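Long-range contacts in CCMAN5 (Cellulosimicrobium cellulans, PDB 2XSG), which hydrolyses alpha-mannosides as a calcium-containing family 92 glycosidase, and enables mannose-6-phosphate modification of human lysosomal enzymes made in yeast: residues I295-A300 with P692-T697; T299-T304 with D712-D717. One frame throughout, in Å; residues are numbered along the deposited sequence.

Contact 1: I295-A300 with P692-T697; sequences IDASTA and PFFDST
Ile295 and Ala297 both pack on the ring of Phe694. Ile295 CG2 lies over one ring face, 3.8 Å from the centroid, as a CH-pi contact. With chi1 of Ile295 at -77°, CG1 stands opposite the carbonyl carbon, and this turns the CG2 branch over the ring. From the other branch, Ile295 CD1 touches Phe694 CE2 at 3.5 Å. Ala297 CB meets the ring obliquely, 3.4 Å from Phe694 CD1. The opposite face of the ring is covered by CB of its chain neighbour Phe693, so the ring is sandwiched.

The two backbone hydrogen bonds of the antiparallel pair Asp296-Ser696 set the strands beside this packing. Asp296 N donates to Ser696 O at 3.0 Å, and Ser696 N returns a bond of 3.2 Å to Asp296 O. Two residues, Asp695 and Ser696, stand opposite the single residue Asp296, a classic beta bulge. Just past the paired residues, the carboxylate of Asp695 takes over. Its OD1 accepts from Ser298 N at 3.0 Å, and the N-H comes in from above the carboxylate plane. A water joins Asp695 OD2 to Ser298 OG, and Ser298 OG also has a weak bond from Thr301 N.

The contact pairs the edge strand 293-296 with strand 696-700, which strand 706-712 flanks on its other side. Helix 306-318 packs on Ile295, Ala297 and Phe694 through Phe311, Tyr312, Gln308 and Leu307, and helix 665-675 on Phe693 and Phe694.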
# COMPACT_ATOMS: atom_id res chain seq x y z
N ILE A 295 8.36 -17.53 -11.80
CA ILE A 295 8.93 -16.82 -12.94
C ILE A 295 10.16 -17.52 -13.54
O ILE A 295 11.03 -18.03 -12.84
CB ILE A 295 9.22 -15.37 -12.55
CG1 ILE A 295 7.92 -14.58 -12.54
CG2 ILE A 295 10.22 -14.72 -13.49
CD1 ILE A 295 8.05 -13.33 -11.84
N ASP A 296 10.20 -17.53 -14.87
CA ASP A 296 11.34 -17.99 -15.62
C ASP A 296 11.79 -16.76 -16.41
O ASP A 296 11.09 -16.31 -17.32
CB ASP A 296 10.89 -19.16 -16.53
CG ASP A 296 11.93 -19.55 -17.59
OD1 ASP A 296 13.06 -19.01 -17.58
OD2 ASP A 296 11.61 -20.40 -18.44
N ALA A 297 12.93 -16.20 -16.04
CA ALA A 297 13.44 -14.97 -16.66
C ALA A 297 14.83 -15.20 -17.27
O ALA A 297 15.80 -15.37 -16.55
CB ALA A 297 13.50 -13.85 -15.65
N SER A 298 14.90 -15.20 -18.61
CA SER A 298 16.16 -15.41 -19.33
C SER A 298 17.16 -14.29 -19.08
O SER A 298 16.78 -13.19 -18.68
CB SER A 298 15.91 -15.49 -20.84
OG SER A 298 15.40 -14.24 -21.33
N THR A 299 18.42 -14.57 -19.37
CA THR A 299 19.47 -13.55 -19.46
C THR A 299 19.05 -12.40 -20.36
O THR A 299 19.34 -11.25 -20.06
CB THR A 299 20.77 -14.17 -20.06
OG1 THR A 299 21.22 -15.21 -19.20
CG2 THR A 299 21.86 -13.11 -20.20
N ALA A 300 18.38 -12.71 -21.47
CA ALA A 300 18.00 -11.69 -22.45
C ALA A 300 17.16 -10.54 -21.87
O ALA A 300 17.39 -9.36 -22.19
CB ALA A 300 17.29 -12.34 -23.67
N PRO A 692 4.49 -8.00 -21.02
CA PRO A 692 4.99 -8.96 -20.02
C PRO A 692 6.52 -9.00 -20.01
O PRO A 692 7.14 -9.09 -21.08
CB PRO A 692 4.43 -10.32 -20.48
CG PRO A 692 3.43 -10.04 -21.54
CD PRO A 692 3.49 -8.58 -21.94
N PHE A 693 7.11 -8.95 -18.81
CA PHE A 693 8.57 -8.85 -18.66
C PHE A 693 9.31 -10.15 -18.88
O PHE A 693 10.45 -10.13 -19.30
CB PHE A 693 8.99 -8.37 -17.26
CG PHE A 693 8.43 -7.05 -16.82
CD1 PHE A 693 7.65 -6.26 -17.66
CD2 PHE A 693 8.74 -6.58 -15.55
CE1 PHE A 693 7.16 -5.05 -17.23
CE2 PHE A 693 8.24 -5.37 -15.10
CZ PHE A 693 7.45 -4.60 -15.95
N PHE A 694 8.68 -11.27 -18.53
CA PHE A 694 9.41 -12.53 -18.37
C PHE A 694 9.03 -13.59 -19.40
O PHE A 694 7.91 -13.59 -19.93
CB PHE A 694 9.23 -13.07 -16.95
CG PHE A 694 9.62 -12.09 -15.88
CD1 PHE A 694 10.92 -11.63 -15.76
CD2 PHE A 694 8.68 -11.61 -14.98
CE1 PHE A 694 11.28 -10.71 -14.77
CE2 PHE A 694 9.03 -10.69 -13.98
CZ PHE A 694 10.33 -10.26 -13.87
N ASP A 695 9.96 -14.49 -19.68
CA ASP A 695 9.75 -15.57 -20.64
C ASP A 695 8.52 -16.40 -20.29
O ASP A 695 7.74 -16.74 -21.17
CB ASP A 695 10.99 -16.47 -20.73
CG ASP A 695 12.21 -15.71 -21.16
OD1 ASP A 695 12.56 -14.74 -20.46
OD2 ASP A 695 12.82 -16.08 -22.20
N SER A 696 8.36 -16.71 -19.01
CA SER A 696 7.17 -17.39 -18.51
C SER A 696 6.83 -16.85 -17.12
O SER A 696 7.73 -16.65 -16.29
CB SER A 696 7.41 -18.91 -18.45
OG SER A 696 6.26 -19.59 -17.94
N THR A 697 5.55 -16.59 -16.88
CA THR A 697 5.04 -16.23 -15.56
C THR A 697 3.79 -17.08 -15.25
O THR A 697 2.83 -17.06 -16.03
CB THR A 697 4.77 -14.72 -15.46
OG1 THR A 697 6.02 -14.01 -15.52
CG2 THR A 697 4.02 -14.36 -14.19
O HOH W 1 13.85 -14.34 -23.95

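Contact 2: T299-T304 with D712-D717; sequences TATDPT and DGVSED
Ala300 is the first residue of 299-304 to touch 712-717. Its methyl lies against the side-chain root of Ser715, with Ala300 CB 3.7 Å from Ser715 CB. Its carbonyl oxygen has two donors. Glu716 N reaches Ala300 O at 3.1 Å and arrives 36° out of the carbonyl plane. A water also donates to Ala300 O and to Glu716 OE1, bridging the carbonyl and the carboxylate.

At Thr301 the two backbones come very close, with Thr301 CA 3.6 Å from Ser715 CA. Thr301 CB sits 3.8 Å from Val714 O. The hydroxyl OG1, anti to the backbone N (chi1 -163°), passes beside the Val714 methyls. Its polar partners lie elsewhere: Phe693 O and Arg612 NH1 both bond to it. Thr301 O receives a second bridging water, which donates to it and to Glu716 OE2 at 2.8 Å. Thus each oxygen of the Glu716 carboxylate is tied through one water to a different carbonyl of the opposing loop.

Asp302 turns away from 712-717. Its OD1 and OD2 take the N-H groups of Leu307 and Gln308 in helix 306-318. Pro303 then meets the end of Glu716, the ring and the carboxylate reaching toward each other from the two loops. Pro303 CD is 3.6 Å from Glu716 OE2. Glu716 reaches this far because its chain is extended beyond CG (chi2 -178°).

The shape of 712-717 is set in part by Ser715. Its OG accepts from Asp717 N at 2.9 Å, and Ala718 N is bonded to the same oxygen. The first of these bonds defines an ST turn, here in the middle of the loop between strands 706-712 and 720-726, held against the loop leading into helix 306-318.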
# COMPACT_ATOMS: atom_id res chain seq x y z
N THR A 299 18.42 -14.57 -19.37
CA THR A 299 19.47 -13.55 -19.46
C THR A 299 19.05 -12.40 -20.36
O THR A 299 19.34 -11.25 -20.06
CB THR A 299 20.77 -14.17 -20.06
OG1 THR A 299 21.22 -15.21 -19.20
CG2 THR A 299 21.86 -13.11 -20.20
N ALA A 300 18.38 -12.71 -21.47
CA ALA A 300 18.00 -11.69 -22.45
C ALA A 300 17.16 -10.54 -21.87
O ALA A 300 17.39 -9.36 -22.19
CB ALA A 300 17.29 -12.34 -23.67
N THR A 301 16.20 -10.89 -21.03
CA THR A 301 15.29 -9.91 -20.44
C THR A 301 15.77 -9.40 -19.06
O THR A 301 15.40 -8.32 -18.62
CB THR A 301 13.85 -10.50 -20.33
OG1 THR A 301 12.92 -9.44 -20.14
CG2 THR A 301 13.73 -11.51 -19.19
N ASP A 302 16.61 -10.20 -18.39
CA ASP A 302 17.09 -9.88 -17.04
C ASP A 302 18.55 -10.31 -16.91
O ASP A 302 18.84 -11.30 -16.24
CB ASP A 302 16.23 -10.62 -16.02
CG ASP A 302 16.51 -10.22 -14.58
OD1 ASP A 302 17.19 -9.20 -14.32
OD2 ASP A 302 16.03 -10.95 -13.69
N PRO A 303 19.48 -9.60 -17.58
CA PRO A 303 20.88 -10.06 -17.60
C PRO A 303 21.55 -10.12 -16.21
O PRO A 303 22.40 -10.97 -15.98
CB PRO A 303 21.58 -9.05 -18.50
CG PRO A 303 20.67 -7.88 -18.62
CD PRO A 303 19.29 -8.34 -18.33
N THR A 304 21.12 -9.26 -15.28
CA THR A 304 21.75 -9.17 -13.96
C THR A 304 21.00 -9.92 -12.85
O THR A 304 21.52 -10.10 -11.74
CB THR A 304 21.90 -7.70 -13.51
OG1 THR A 304 20.61 -7.15 -13.24
CG2 THR A 304 22.55 -6.84 -14.60
N ASP A 712 7.40 -15.15 -25.60
CA ASP A 712 8.43 -15.88 -26.32
C ASP A 712 9.40 -14.91 -26.98
O ASP A 712 8.99 -14.01 -27.69
CB ASP A 712 7.79 -16.84 -27.33
CG ASP A 712 7.19 -18.05 -26.65
OD1 ASP A 712 5.94 -18.15 -26.52
OD2 ASP A 712 7.99 -18.92 -26.21
N GLY A 713 10.68 -15.07 -26.69
CA GLY A 713 11.68 -14.14 -27.20
C GLY A 713 11.75 -12.77 -26.53
O GLY A 713 12.45 -11.90 -27.02
N VAL A 714 11.07 -12.57 -25.40
CA VAL A 714 11.17 -11.28 -24.68
C VAL A 714 12.61 -10.98 -24.27
O VAL A 714 13.35 -11.87 -23.87
CB VAL A 714 10.26 -11.24 -23.42
CG1 VAL A 714 10.80 -12.15 -22.31
CG2 VAL A 714 10.08 -9.80 -22.91
N SER A 715 13.01 -9.71 -24.38
CA SER A 715 14.32 -9.28 -23.90
C SER A 715 14.19 -7.83 -23.50
O SER A 715 13.09 -7.26 -23.58
CB SER A 715 15.36 -9.42 -25.01
OG SER A 715 15.21 -8.37 -25.94
N GLU A 716 15.31 -7.22 -23.09
CA GLU A 716 15.34 -5.79 -22.79
C GLU A 716 14.99 -4.96 -24.02
O GLU A 716 14.52 -3.84 -23.90
CB GLU A 716 16.69 -5.37 -22.20
CG GLU A 716 16.85 -5.75 -20.73
CD GLU A 716 18.18 -5.28 -20.13
OE1 GLU A 716 19.20 -5.27 -20.83
OE2 GLU A 716 18.18 -4.92 -18.94
N ASP A 717 15.19 -5.53 -25.20
CA ASP A 717 14.95 -4.82 -26.44
C ASP A 717 13.68 -5.32 -27.10
O ASP A 717 13.02 -4.58 -27.83
CB ASP A 717 16.13 -5.00 -27.40
CG ASP A 717 17.40 -4.31 -26.92
OD1 ASP A 717 17.36 -3.11 -26.58
OD2 ASP A 717 18.46 -4.98 -26.91
O HOH W 2 19.56 -7.12 -23.03
O HOH W 3 16.13 -5.89 -17.33

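In the fold
Following the chain from the N terminus, strand 293-296 and the loop after it supply one side of both contacts. Contact 1 closes a loop of 391 residues, rich in helix, that holds the calcium ligands Asn588, Glu589 and Asp662. Contact 2 closes one of 407 residues. Its start lies inside the span of contact 1 and its end lies beyond it, so the two cross. The returning segments are joined by the antiparallel pair 696-700 and 706-712. The contacts share Thr299 and Ala300, and their centres are 7 Å apart. Contact 1 adds edge strand 293-296 to a mixed sheet of late strands, and contact 2 sets the entry to helix 306-318 against one of its loops.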